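Local coordinates for FBP protein (Leishmania major, PDB 5OEZ) that probably catalyses magnesium-dependent hydrolysis of fructose 1,6-bisphosphate to fructose 6-phosphate and phosphate in carbohydrate biosynthesis, as a homotetramer that binds AMP, at residues 18-23 with 27-32; 34-39 with 196-201; 83-88 with 92-97; 112-117 with 154-159; 134-139 with 179-184. One frame throughout, in Å; residues are numbered along the deposited sequence.

Contact 1. Residues 18-23 with 27-32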
# COMPACT_ATOMS: atom_id res chain seq x y z
N LYS C 18 -11.72 -10.52 -23.19
CA LYS C 18 -12.96 -11.26 -23.36
C LYS C 18 -13.88 -10.57 -24.36
O LYS C 18 -14.51 -11.23 -25.18
CB LYS C 18 -13.65 -11.45 -21.99
CG LYS C 18 -14.92 -12.31 -22.06
CD LYS C 18 -14.56 -13.79 -22.38
CE LYS C 18 -15.54 -14.64 -23.14
NZ LYS C 18 -16.74 -14.92 -22.33
N SER C 19 -13.89 -9.24 -24.34
CA SER C 19 -14.78 -8.45 -25.20
C SER C 19 -14.29 -8.24 -26.65
O SER C 19 -14.91 -7.49 -27.38
CB SER C 19 -15.00 -7.08 -24.57
OG SER C 19 -13.88 -6.25 -24.79
N GLN C 20 -13.19 -8.89 -27.05
CA GLN C 20 -12.72 -8.84 -28.44
C GLN C 20 -13.03 -10.18 -29.10
O GLN C 20 -13.20 -11.18 -28.39
CB GLN C 20 -11.22 -8.51 -28.48
CG GLN C 20 -10.96 -7.01 -28.26
CD GLN C 20 -9.64 -6.52 -28.83
OE1 GLN C 20 -8.58 -6.83 -28.30
NE2 GLN C 20 -9.69 -5.73 -29.91
N PRO C 21 -13.13 -10.22 -30.45
CA PRO C 21 -13.30 -11.51 -31.13
C PRO C 21 -12.21 -12.53 -30.77
O PRO C 21 -11.06 -12.13 -30.58
CB PRO C 21 -13.22 -11.14 -32.62
CG PRO C 21 -13.66 -9.72 -32.68
CD PRO C 21 -13.24 -9.08 -31.38
N PRO C 22 -12.56 -13.82 -30.62
CA PRO C 22 -11.55 -14.86 -30.43
C PRO C 22 -10.34 -14.72 -31.37
O PRO C 22 -10.51 -14.54 -32.57
CB PRO C 22 -12.32 -16.14 -30.74
CG PRO C 22 -13.69 -15.85 -30.22
CD PRO C 22 -13.92 -14.37 -30.44
N HIS C 23 -9.13 -14.76 -30.79
CA HIS C 23 -7.86 -14.65 -31.54
C HIS C 23 -7.76 -13.36 -32.38
O HIS C 23 -7.44 -13.41 -33.57
CB HIS C 23 -7.65 -15.90 -32.41
CG HIS C 23 -7.70 -17.20 -31.67
ND1 HIS C 23 -7.71 -17.33 -30.28
CD2 HIS C 23 -7.74 -18.46 -32.15
CE1 HIS C 23 -7.77 -18.61 -29.97
NE2 HIS C 23 -7.79 -19.32 -31.08
N ASP C 27 -3.92 -5.30 -30.48
CA ASP C 27 -3.42 -3.92 -30.35
C ASP C 27 -4.13 -3.18 -29.21
O ASP C 27 -3.50 -2.48 -28.43
CB ASP C 27 -3.60 -3.13 -31.65
CG ASP C 27 -2.43 -3.28 -32.62
OD1 ASP C 27 -1.87 -4.40 -32.73
OD2 ASP C 27 -2.06 -2.26 -33.27
N PHE C 28 -5.44 -3.37 -29.10
CA PHE C 28 -6.23 -2.61 -28.14
C PHE C 28 -5.89 -3.00 -26.69
O PHE C 28 -5.85 -2.15 -25.80
CB PHE C 28 -7.74 -2.76 -28.42
CG PHE C 28 -8.60 -1.83 -27.60
CD1 PHE C 28 -8.48 -0.46 -27.74
CD2 PHE C 28 -9.53 -2.32 -26.68
CE1 PHE C 28 -9.25 0.40 -26.98
CE2 PHE C 28 -10.30 -1.47 -25.92
CZ PHE C 28 -10.17 -0.10 -26.07
N THR C 29 -5.65 -4.29 -26.47
CA THR C 29 -5.22 -4.79 -25.18
C THR C 29 -3.91 -4.13 -24.76
O THR C 29 -3.79 -3.67 -23.61
CB THR C 29 -5.07 -6.32 -25.25
OG1 THR C 29 -6.35 -6.88 -25.53
CG2 THR C 29 -4.58 -6.90 -23.92
N LEU C 30 -2.94 -4.08 -25.66
CA LEU C 30 -1.65 -3.46 -25.35
C LEU C 30 -1.82 -1.98 -25.06
O LEU C 30 -1.20 -1.46 -24.13
CB LEU C 30 -0.62 -3.69 -26.46
CG LEU C 30 -0.22 -5.14 -26.79
CD1 LEU C 30 0.98 -5.16 -27.72
CD2 LEU C 30 0.06 -5.95 -25.54
N LEU C 31 -2.68 -1.30 -25.84
CA LEU C 31 -2.99 0.10 -25.57
C LEU C 31 -3.55 0.31 -24.15
O LEU C 31 -3.10 1.18 -23.42
CB LEU C 31 -3.99 0.64 -26.60
CG LEU C 31 -4.35 2.12 -26.49
CD1 LEU C 31 -3.20 2.96 -27.01
CD2 LEU C 31 -5.61 2.42 -27.29
N MET C 32 -4.54 -0.49 -23.78
CA MET C 32 -5.15 -0.37 -22.47
C MET C 32 -4.21 -0.75 -21.33
O MET C 32 -4.34 -0.20 -20.25
CB MET C 32 -6.47 -1.14 -22.38
CG MET C 32 -7.58 -0.54 -23.25
SD MET C 32 -7.82 1.24 -23.04
CE MET C 32 -7.95 1.42 -21.24
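Gln20 reaches from the loop after helix 12-18 to the first turn of helix 27-47, and its carboxamide does all the touching. Gln20 OE1 comes to 3.6 Å from Thr29 OG1, a polar approach too long to count as a hydrogen bond. Gln20 NE2 lies 3.9 Å from Phe28 CB, so the amide meets the root of the aromatic side chain and not its ring, whose plane is turned 67° from that of the amide. With no bond joining the two segments, the glutamine rests on the helix more than it is tied to it. Its CG stands beside the backbone N (chi1 -78°) and the chain beyond is extended, which carries the amide across to the helix. On the helix side, the Phe28 ring has Met32 CG 3.8 Å above one face, offset toward the rim, and the main-chain bond from Met32 N to Phe28 O, 2.9 Å long, belongs to the same turn. Gln20 itself follows the point where the chain leaves helical geometry at Ser19, whose OG is hydrogen-bonded to Ile16 O. Asp27, Phe28 and Thr29 bind AMP in another structure of this protein, together with Ile16, Arg25, Gly26 and Tyr113; no nucleotide is bound here. Gln20 thus touches two AMP-binding residues and probably borders that site. Around the contact, Phe28 and Thr29 pack on Ile16 of helix 12-18, Phe28 also meets Tyr113 of strand 113-121, and Thr29 packs on Leu30 of the second subunit, placing this helix start between the sheet and a subunit interface.

Contact 2. Residues 34-39 with 196-201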
# COMPACT_ATOMS: atom_id res chain seq x y z
N ALA C 34 -0.98 -0.04 -21.44
CA ALA C 34 -0.17 1.17 -21.34
C ALA C 34 -0.90 2.29 -20.57
O ALA C 34 -0.30 2.98 -19.74
CB ALA C 34 0.25 1.63 -22.72
N ILE C 35 -2.20 2.44 -20.82
CA ILE C 35 -3.02 3.45 -20.13
C ILE C 35 -3.17 3.14 -18.64
O ILE C 35 -3.09 4.04 -17.80
CB ILE C 35 -4.39 3.62 -20.81
CG1 ILE C 35 -4.20 4.30 -22.18
CG2 ILE C 35 -5.34 4.47 -19.97
CD1 ILE C 35 -5.45 4.42 -23.02
N GLN C 36 -3.43 1.87 -18.32
CA GLN C 36 -3.52 1.46 -16.92
C GLN C 36 -2.23 1.75 -16.18
O GLN C 36 -2.28 2.27 -15.06
CB GLN C 36 -3.81 -0.02 -16.81
CG GLN C 36 -5.23 -0.40 -17.15
CD GLN C 36 -5.39 -1.91 -17.06
OE1 GLN C 36 -5.53 -2.45 -15.96
NE2 GLN C 36 -5.38 -2.59 -18.20
N THR C 37 -1.10 1.43 -16.79
CA THR C 37 0.19 1.68 -16.16
C THR C 37 0.38 3.15 -15.90
O THR C 37 0.86 3.54 -14.81
CB THR C 37 1.36 1.13 -17.01
OG1 THR C 37 1.16 -0.27 -17.22
CG2 THR C 37 2.68 1.31 -16.29
N SER C 38 0.02 3.97 -16.90
CA SER C 38 0.16 5.44 -16.79
C SER C 38 -0.67 5.97 -15.63
O SER C 38 -0.20 6.81 -14.85
CB SER C 38 -0.28 6.12 -18.09
OG SER C 38 0.46 5.66 -19.19
N VAL C 39 -1.89 5.48 -15.53
CA VAL C 39 -2.82 5.91 -14.49
C VAL C 39 -2.28 5.58 -13.10
O VAL C 39 -2.38 6.40 -12.19
CB VAL C 39 -4.24 5.36 -14.74
CG1 VAL C 39 -5.16 5.62 -13.56
CG2 VAL C 39 -4.85 6.02 -15.97
N ILE C 196 -3.38 -5.28 -5.22
CA ILE C 196 -2.87 -6.07 -6.36
C ILE C 196 -2.48 -5.25 -7.58
O ILE C 196 -2.05 -5.82 -8.58
CB ILE C 196 -3.87 -7.20 -6.75
CG1 ILE C 196 -5.24 -6.65 -7.16
CG2 ILE C 196 -4.00 -8.18 -5.59
CD1 ILE C 196 -6.27 -7.70 -7.52
N GLY C 197 -2.61 -3.93 -7.51
CA GLY C 197 -2.33 -3.05 -8.64
C GLY C 197 -3.06 -3.41 -9.92
O GLY C 197 -2.45 -3.49 -10.98
N GLU C 198 -4.35 -3.67 -9.81
CA GLU C 198 -5.18 -3.99 -10.97
C GLU C 198 -6.48 -3.21 -10.82
O GLU C 198 -6.97 -3.00 -9.72
CB GLU C 198 -5.49 -5.48 -11.04
CG GLU C 198 -4.29 -6.40 -11.24
CD GLU C 198 -3.76 -6.47 -12.68
OE1 GLU C 198 -4.45 -6.02 -13.61
OE2 GLU C 198 -2.64 -7.01 -12.86
N PHE C 199 -7.03 -2.82 -11.96
CA PHE C 199 -8.36 -2.26 -12.03
C PHE C 199 -9.37 -3.40 -12.07
O PHE C 199 -9.23 -4.31 -12.86
CB PHE C 199 -8.47 -1.36 -13.27
CG PHE C 199 -7.77 -0.06 -13.08
CD1 PHE C 199 -8.40 0.98 -12.42
CD2 PHE C 199 -6.47 0.11 -13.51
CE1 PHE C 199 -7.77 2.19 -12.21
CE2 PHE C 199 -5.82 1.31 -13.29
CZ PHE C 199 -6.46 2.34 -12.64
N ILE C 200 -10.35 -3.32 -11.18
CA ILE C 200 -11.35 -4.36 -10.96
C ILE C 200 -12.67 -3.76 -11.40
O ILE C 200 -12.92 -2.58 -11.20
CB ILE C 200 -11.42 -4.70 -9.44
CG1 ILE C 200 -10.07 -5.25 -8.95
CG2 ILE C 200 -12.53 -5.69 -9.13
CD1 ILE C 200 -9.52 -6.43 -9.74
N LEU C 201 -13.53 -4.59 -12.00
CA LEU C 201 -14.83 -4.15 -12.44
C LEU C 201 -15.75 -3.93 -11.24
O LEU C 201 -15.93 -4.84 -10.43
CB LEU C 201 -15.45 -5.19 -13.39
CG LEU C 201 -16.86 -4.93 -13.92
CD1 LEU C 201 -16.93 -3.67 -14.75
CD2 LEU C 201 -17.33 -6.12 -14.74
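Gln36 and Phe199 both hold CG beside the backbone N, and from there the two side chains slide past each other in opposite directions. In Gln36 a chi1 of -74° followed by an extended chain sends the amide along the flank of the ring. Gln36 OE1 comes in at the edge, near the ring plane, 3.7 Å from Phe199 CD2. Gln36 CG is 3.9 Å from Phe199 CD2, while the amide plane stands 64° from that of the ring. Farther along the helix Val39 crosses the phenyl at about a right angle and sets CG1, the branch anti to its backbone N, 3.6 Å from Phe199 CZ. The ring is thus held at its base by an amide and at its end by a methyl group. No hydrogen bond spans the segments: Gln36 NE2 is bonded to Thr13 OG1, and Glu198 turns its carboxylate to the second subunit, where OE2 forms a salt bridge with Lys40 and a hydrogen bond with Thr37. The helix has its own side-chain tie, from Ser38 OG to Ala34 O at 2.8 Å, which meets that carbonyl from the opposite face to Ser38 N. Helix 34-39 and strand 198-201 run 109° apart, with axes 9.8 Å from each other at the closest. Phe199 also packs on Phe190 and Leu192 of strand 187-193, and Val39 on Ala171 and Tyr173 of strand 167-173, so that helix 27-47 lies across these strands and 198-203, with helix 72-87 touching it through Ile35, Thr37 and Ser38.

Contact 3. Residues 83-88 with 92-97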
# COMPACT_ATOMS: atom_id res chain seq x y z
N ALA C 83 5.52 7.92 -22.54
CA ALA C 83 6.52 6.85 -22.49
C ALA C 83 5.87 5.48 -22.65
O ALA C 83 6.31 4.66 -23.47
CB ALA C 83 7.31 6.91 -21.20
N TYR C 84 4.80 5.25 -21.90
CA TYR C 84 4.13 3.97 -21.95
C TYR C 84 3.33 3.76 -23.24
O TYR C 84 3.32 2.65 -23.77
CB TYR C 84 3.26 3.77 -20.68
CG TYR C 84 4.11 3.68 -19.41
CD1 TYR C 84 5.05 2.66 -19.26
CD2 TYR C 84 3.99 4.61 -18.38
CE1 TYR C 84 5.85 2.59 -18.13
CE2 TYR C 84 4.77 4.54 -17.24
CZ TYR C 84 5.69 3.52 -17.12
OH TYR C 84 6.48 3.44 -16.00
N LEU C 85 2.69 4.81 -23.76
CA LEU C 85 1.92 4.68 -25.02
C LEU C 85 2.83 4.44 -26.21
O LEU C 85 2.53 3.58 -27.03
CB LEU C 85 1.03 5.90 -25.27
CG LEU C 85 -0.20 6.05 -24.37
CD1 LEU C 85 -0.79 7.44 -24.50
CD2 LEU C 85 -1.25 5.00 -24.69
N LEU C 86 3.92 5.18 -26.31
CA LEU C 86 4.85 5.00 -27.43
C LEU C 86 5.52 3.62 -27.43
O LEU C 86 5.74 3.06 -28.49
CB LEU C 86 5.91 6.12 -27.46
CG LEU C 86 5.38 7.52 -27.84
CD1 LEU C 86 6.46 8.58 -27.63
CD2 LEU C 86 4.86 7.57 -29.28
N SER C 87 5.79 3.07 -26.25
CA SER C 87 6.40 1.74 -26.15
C SER C 87 5.39 0.60 -26.28
O SER C 87 5.79 -0.55 -26.34
CB SER C 87 7.22 1.60 -24.85
OG SER C 87 6.38 1.43 -23.70
N SER C 88 4.10 0.90 -26.29
CA SER C 88 3.08 -0.15 -26.41
C SER C 88 3.09 -0.92 -27.74
O SER C 88 2.59 -2.04 -27.79
CB SER C 88 1.68 0.42 -26.16
OG SER C 88 1.25 1.30 -27.20
N CYS C 92 -0.06 5.00 -33.61
CA CYS C 92 0.52 5.69 -34.76
C CYS C 92 0.90 7.13 -34.39
O CYS C 92 2.02 7.58 -34.64
CB CYS C 92 -0.52 5.72 -35.88
SG CYS C 92 0.14 6.43 -37.39
N VAL C 93 -0.05 7.81 -33.75
CA VAL C 93 0.07 9.22 -33.46
C VAL C 93 -0.41 9.48 -32.05
O VAL C 93 -1.41 8.92 -31.61
CB VAL C 93 -0.83 10.03 -34.45
CG1 VAL C 93 -1.02 11.49 -34.06
CG2 VAL C 93 -0.27 9.93 -35.85
N LEU C 94 0.30 10.37 -31.37
CA LEU C 94 0.02 10.78 -30.01
C LEU C 94 -0.27 12.27 -30.02
O LEU C 94 0.45 13.04 -30.64
CB LEU C 94 1.28 10.58 -29.18
CG LEU C 94 1.13 9.93 -27.84
CD1 LEU C 94 0.83 8.45 -28.03
CD2 LEU C 94 2.42 10.11 -27.08
N GLY C 95 -1.31 12.68 -29.30
CA GLY C 95 -1.60 14.08 -29.09
C GLY C 95 -1.85 14.36 -27.63
O GLY C 95 -2.85 13.92 -27.08
N SER C 96 -0.94 15.08 -27.00
CA SER C 96 -1.12 15.56 -25.63
C SER C 96 -1.65 16.99 -25.63
O SER C 96 -1.10 17.83 -26.31
CB SER C 96 0.23 15.56 -24.93
OG SER C 96 0.07 16.00 -23.60
N GLU C 97 -2.67 17.26 -24.82
CA GLU C 97 -3.26 18.60 -24.70
C GLU C 97 -2.24 19.70 -24.40
O GLU C 97 -2.40 20.83 -24.87
CB GLU C 97 -4.34 18.65 -23.63
CG GLU C 97 -5.23 19.87 -23.71
CD GLU C 97 -6.40 19.78 -22.71
OE1 GLU C 97 -6.13 19.70 -21.52
OE2 GLU C 97 -7.60 19.79 -23.08
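Leu94 forks between two leucines of the preceding helix, one methyl for each. The buried half is toward Leu85, whose CB lies 3.8 Å from Leu94 CD1 and whose own CD1 is 4.0 Å from that same methyl; Leu31 and Ile35 of helix 27-47 also pack on Leu85. A chi1 of -135°, off the staggered values, points the Leu94 fork at the helix, and chi2 sets one methyl against each leucine. The other half is only slightly longer but lies nearer solvent: Leu94 CD2 approaches Leu86 CG at 4.0 Å, and Leu86 is partly exposed, its CB not pointing at the strand although its end comes nearer. Just beyond, Ser88 OG donates to Leu85 O at 2.6 Å, and Ser88 N bonds to the same oxygen, drawing the chain round as it leaves the helix. The contact closes a short alpha-beta connection in which helix 72-87 packs on a face of the sheet that the chain enters next as strand 91-96. That strand delivers Glu97, which with Asp74 and Asp118 binds manganese in another structure of this protein, though no metal is bound in this chain, as in the FBPase/inositol monophosphatase superfamily of metal-dependent phosphatases.

Contact 4. Residues 112-117 with 154-159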
# COMPACT_ATOMS: atom_id res chain seq x y z
N ASP C 112 -1.77 1.38 -35.08
CA ASP C 112 -2.83 1.96 -35.93
C ASP C 112 -3.84 2.82 -35.15
O ASP C 112 -4.87 3.22 -35.71
CB ASP C 112 -3.51 0.86 -36.79
CG ASP C 112 -3.91 -0.38 -36.00
OD1 ASP C 112 -3.88 -0.37 -34.75
OD2 ASP C 112 -4.23 -1.38 -36.67
N TYR C 113 -3.54 3.15 -33.90
CA TYR C 113 -4.40 4.03 -33.11
C TYR C 113 -3.87 5.46 -33.06
O TYR C 113 -2.66 5.68 -32.96
CB TYR C 113 -4.60 3.47 -31.69
CG TYR C 113 -5.44 2.22 -31.68
CD1 TYR C 113 -6.77 2.26 -32.10
CD2 TYR C 113 -4.93 1.01 -31.22
CE1 TYR C 113 -7.56 1.12 -32.08
CE2 TYR C 113 -5.72 -0.14 -31.21
CZ TYR C 113 -7.03 -0.07 -31.64
OH TYR C 113 -7.83 -1.20 -31.64
N LEU C 114 -4.79 6.42 -33.15
CA LEU C 114 -4.50 7.83 -32.88
C LEU C 114 -5.09 8.10 -31.51
O LEU C 114 -6.26 7.84 -31.30
CB LEU C 114 -5.18 8.75 -33.91
CG LEU C 114 -4.74 8.66 -35.38
CD1 LEU C 114 -5.45 7.54 -36.11
CD2 LEU C 114 -5.02 9.98 -36.10
N ILE C 115 -4.29 8.61 -30.58
CA ILE C 115 -4.78 8.84 -29.22
C ILE C 115 -4.51 10.28 -28.80
O ILE C 115 -3.42 10.81 -28.97
CB ILE C 115 -4.23 7.82 -28.20
CG1 ILE C 115 -4.76 8.12 -26.81
CG2 ILE C 115 -2.71 7.79 -28.19
CD1 ILE C 115 -4.70 6.93 -25.87
N PHE C 116 -5.56 10.92 -28.27
CA PHE C 116 -5.51 12.29 -27.84
C PHE C 116 -5.90 12.27 -26.40
O PHE C 116 -6.96 11.74 -26.06
CB PHE C 116 -6.47 13.13 -28.69
CG PHE C 116 -6.06 13.18 -30.11
CD1 PHE C 116 -5.11 14.08 -30.54
CD2 PHE C 116 -6.57 12.26 -31.02
CE1 PHE C 116 -4.69 14.11 -31.86
CE2 PHE C 116 -6.15 12.27 -32.34
CZ PHE C 116 -5.21 13.20 -32.76
N PHE C 117 -5.05 12.83 -25.54
CA PHE C 117 -5.27 12.73 -24.12
C PHE C 117 -4.97 14.01 -23.38
O PHE C 117 -4.15 14.80 -23.79
CB PHE C 117 -4.46 11.55 -23.55
CG PHE C 117 -2.97 11.72 -23.65
CD1 PHE C 117 -2.29 11.36 -24.81
CD2 PHE C 117 -2.25 12.25 -22.60
CE1 PHE C 117 -0.91 11.54 -24.90
CE2 PHE C 117 -0.88 12.45 -22.70
CZ PHE C 117 -0.21 12.10 -23.85
N ASN C 154 -1.80 15.86 -39.52
CA ASN C 154 -2.67 17.05 -39.57
C ASN C 154 -3.79 16.92 -40.60
O ASN C 154 -4.93 17.28 -40.33
CB ASN C 154 -1.86 18.32 -39.84
CG ASN C 154 -1.06 18.80 -38.64
OD1 ASN C 154 -1.37 18.46 -37.49
ND2 ASN C 154 -0.00 19.57 -38.90
N ALA C 155 -3.46 16.39 -41.78
CA ALA C 155 -4.47 16.11 -42.79
C ALA C 155 -5.47 15.04 -42.35
O ALA C 155 -6.66 15.20 -42.57
CB ALA C 155 -3.82 15.70 -44.10
N VAL C 156 -4.99 14.00 -41.67
CA VAL C 156 -5.86 12.90 -41.23
C VAL C 156 -6.92 13.36 -40.24
O VAL C 156 -8.10 13.04 -40.41
CB VAL C 156 -5.05 11.71 -40.67
CG1 VAL C 156 -5.95 10.70 -39.94
CG2 VAL C 156 -4.32 11.01 -41.80
N ILE C 157 -6.52 14.10 -39.21
CA ILE C 157 -7.48 14.53 -38.19
C ILE C 157 -8.59 15.45 -38.73
O ILE C 157 -9.73 15.37 -38.25
CB ILE C 157 -6.70 15.14 -36.99
CG1 ILE C 157 -6.18 14.03 -36.10
CG2 ILE C 157 -7.51 16.15 -36.21
CD1 ILE C 157 -7.26 13.27 -35.40
N ARG C 158 -8.28 16.26 -39.74
CA ARG C 158 -9.30 17.04 -40.46
C ARG C 158 -10.39 16.21 -41.15
O ARG C 158 -11.47 16.71 -41.41
CB ARG C 158 -8.65 17.99 -41.48
CG ARG C 158 -8.09 19.28 -40.84
CD ARG C 158 -6.86 19.71 -41.64
NE ARG C 158 -6.02 20.81 -41.16
CZ ARG C 158 -4.77 21.07 -41.59
NH1 ARG C 158 -4.17 20.34 -42.54
NH2 ARG C 158 -4.10 22.09 -41.05
N MET C 159 -10.09 14.95 -41.49
CA MET C 159 -11.08 14.04 -42.06
C MET C 159 -11.97 13.33 -41.03
O MET C 159 -12.97 12.72 -41.41
CB MET C 159 -10.38 12.98 -42.93
CG MET C 159 -9.62 13.55 -44.13
SD MET C 159 -9.18 12.29 -45.36
CE MET C 159 -8.46 11.04 -44.31
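Val156 O accepts a backbone hydrogen bond from Met159 N at 3.0 Å, next to the side chains of Val156 and Ile157, which face the strand. Across the contact everything is apolar. Ile157 and Phe116 approach from opposite directions: Ile157 CD1 is 3.3 Å from Phe116 CZ and 3.4 Å from Phe116 CE2, a tight approach, while Ile157 CG1 lies 3.6 Å from Phe116 CZ. The methyl sits oblique to the ring plane. A chi2 of -67° folds Ile157 CD1 back, which also brings it within 4.0 Å of Leu114 CD2. Leu114 CD2 has Val156 CG1 on it at 4.0 Å too, so one branch of Leu114 is shared between two helix residues. Strand 113-117 and helix 154-158 lie nearly perpendicular, 83° apart, with axes 11.7 Å from each other at the closest. Leu114 and Phe116 face this helix, whereas Ile115 and Phe117 pack on helix 72-87 and strand 91-96. The sheet is accordingly sandwiched between helices, a layered alpha/beta arrangement. The same strand carries Tyr113, which binds AMP in another structure of this protein, and continues to Asp118, which binds manganese there.

Contact 5. Residues 134-139 with 179-184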
# COMPACT_ATOMS: atom_id res chain seq x y z
N SER C 134 -7.75 12.29 -15.64
CA SER C 134 -7.10 12.13 -16.95
C SER C 134 -8.18 11.72 -17.91
O SER C 134 -9.08 11.00 -17.52
CB SER C 134 -6.03 11.01 -16.94
OG SER C 134 -5.02 11.21 -15.95
N ILE C 135 -8.06 12.12 -19.17
CA ILE C 135 -9.06 11.83 -20.20
C ILE C 135 -8.36 11.42 -21.50
O ILE C 135 -7.32 11.97 -21.83
CB ILE C 135 -9.92 13.07 -20.53
CG1 ILE C 135 -10.42 13.74 -19.25
CG2 ILE C 135 -11.11 12.69 -21.42
CD1 ILE C 135 -11.00 15.13 -19.46
N TRP C 136 -8.94 10.46 -22.23
CA TRP C 136 -8.39 10.08 -23.52
C TRP C 136 -9.48 9.64 -24.49
O TRP C 136 -10.52 9.15 -24.08
CB TRP C 136 -7.32 8.97 -23.37
CG TRP C 136 -7.89 7.75 -22.80
CD1 TRP C 136 -8.46 6.72 -23.47
CD2 TRP C 136 -7.98 7.43 -21.41
NE1 TRP C 136 -8.88 5.77 -22.58
CE2 TRP C 136 -8.62 6.19 -21.31
CE3 TRP C 136 -7.58 8.08 -20.24
CZ2 TRP C 136 -8.88 5.58 -20.10
CZ3 TRP C 136 -7.83 7.46 -19.03
CH2 TRP C 136 -8.47 6.24 -18.97
N GLY C 137 -9.21 9.83 -25.77
CA GLY C 137 -10.08 9.38 -26.85
C GLY C 137 -9.20 8.74 -27.90
O GLY C 137 -8.11 9.23 -28.18
N VAL C 138 -9.71 7.67 -28.49
CA VAL C 138 -8.95 6.85 -29.44
C VAL C 138 -9.69 6.74 -30.78
O VAL C 138 -10.88 6.45 -30.82
CB VAL C 138 -8.74 5.43 -28.87
CG1 VAL C 138 -7.84 4.58 -29.78
CG2 VAL C 138 -8.16 5.46 -27.46
N TRP C 139 -8.97 6.99 -31.87
CA TRP C 139 -9.47 6.85 -33.23
C TRP C 139 -8.59 5.82 -33.92
O TRP C 139 -7.50 5.50 -33.42
CB TRP C 139 -9.37 8.18 -33.98
CG TRP C 139 -10.44 9.17 -33.72
CD1 TRP C 139 -11.52 9.43 -34.52
CD2 TRP C 139 -10.52 10.08 -32.63
NE1 TRP C 139 -12.27 10.44 -33.98
CE2 TRP C 139 -11.68 10.86 -32.82
CE3 TRP C 139 -9.72 10.31 -31.50
CZ2 TRP C 139 -12.07 11.86 -31.93
CZ3 TRP C 139 -10.11 11.32 -30.61
CH2 TRP C 139 -11.28 12.07 -30.82
N LEU C 179 -11.62 4.15 -13.06
CA LEU C 179 -11.36 4.20 -14.48
C LEU C 179 -12.65 3.84 -15.18
O LEU C 179 -13.21 2.77 -14.94
CB LEU C 179 -10.24 3.23 -14.87
CG LEU C 179 -9.58 3.47 -16.23
CD1 LEU C 179 -8.15 2.97 -16.19
CD2 LEU C 179 -10.35 2.79 -17.35
N VAL C 180 -13.15 4.75 -16.01
CA VAL C 180 -14.42 4.59 -16.69
C VAL C 180 -14.12 4.59 -18.18
O VAL C 180 -13.36 5.43 -18.65
CB VAL C 180 -15.37 5.73 -16.30
CG1 VAL C 180 -16.69 5.68 -17.06
CG2 VAL C 180 -15.64 5.67 -14.79
N LEU C 181 -14.73 3.68 -18.92
CA LEU C 181 -14.29 3.36 -20.26
C LEU C 181 -15.46 2.99 -21.14
O LEU C 181 -16.43 2.38 -20.66
CB LEU C 181 -13.35 2.15 -20.13
CG LEU C 181 -12.74 1.50 -21.37
CD1 LEU C 181 -11.85 2.47 -22.13
CD2 LEU C 181 -11.95 0.28 -20.95
N THR C 182 -15.38 3.30 -22.44
CA THR C 182 -16.33 2.77 -23.43
C THR C 182 -15.58 2.37 -24.69
O THR C 182 -14.58 2.99 -25.04
CB THR C 182 -17.47 3.78 -23.79
OG1 THR C 182 -18.41 3.16 -24.70
CG2 THR C 182 -16.95 5.06 -24.44
N SER C 183 -16.10 1.34 -25.37
CA SER C 183 -15.65 0.95 -26.72
C SER C 183 -16.80 0.91 -27.73
O SER C 183 -16.70 0.22 -28.74
CB SER C 183 -14.97 -0.43 -26.68
OG SER C 183 -13.68 -0.31 -26.12
N GLY C 184 -17.88 1.64 -27.47
CA GLY C 184 -19.04 1.67 -28.38
C GLY C 184 -20.20 0.78 -27.98
O GLY C 184 -21.22 0.78 -28.66
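Two parallel strands of the large mixed sheet, 132-140 and 177-182, are bridged here by side chains that pass over the strand between them, 167-173. Trp136 and Leu179 make the bridge, crossing at about a right angle. The indole meets the leucine at its benzene edge, near the ring plane: Trp136 CH2 lies 4.1 Å from Leu179 CG, and Trp136 CZ2 is 4.2 Å from Leu179 CD2. At the pyrrole end Trp136 NE1 comes to 4.5 Å from Leu181 CD1, a looser touch, so the indole presents its edge to Leu179 and Leu181. It gets there through a chi1 of 62°, which sets CG between the backbone N and the carbonyl carbon and lays the indole over toward strand 177-182. Strand 132-140 is bonded to strand 167-173 through Trp136 and Gly169 and to strand 113-121 through Gly137 and Phe116. Helix 27-47 covers this face of the sheet, with Met32 on Leu181, and Leu181 is about 4 Å from Ile16 of the AMP site, measured between side chains. As the second strand ends, an ST turn forms, Gly184 N donating to Thr182 OG1 at 3.2 Å with an angle of 167°.

Helix 27-47 runs through contacts 1 and 2, whose centres are 15 Å apart, and carries them across the sheet that contacts 3, 4 and 5 also reach. Its Ile35 CD1 lies 3.7 Å from Trp136 NE1 of contact 5 and 3.9 Å from Ile115 CD1 of contact 4. Contacts 3 and 4 share neighbouring strands, joined by a probable hydrogen bond from Gly95 N to Ile115 O at 2.8 Å, and contacts 4 and 5 likewise by a probable one from Leu114 N to Trp139 O at 2.9 Å. Contact 1 holds AMP-binding residues and contact 3 the metal-binding Glu97; strand 113-121 of contact 4 carries both Tyr113 of the AMP site and Asp118 of the manganese site. Neither ligand is bound here.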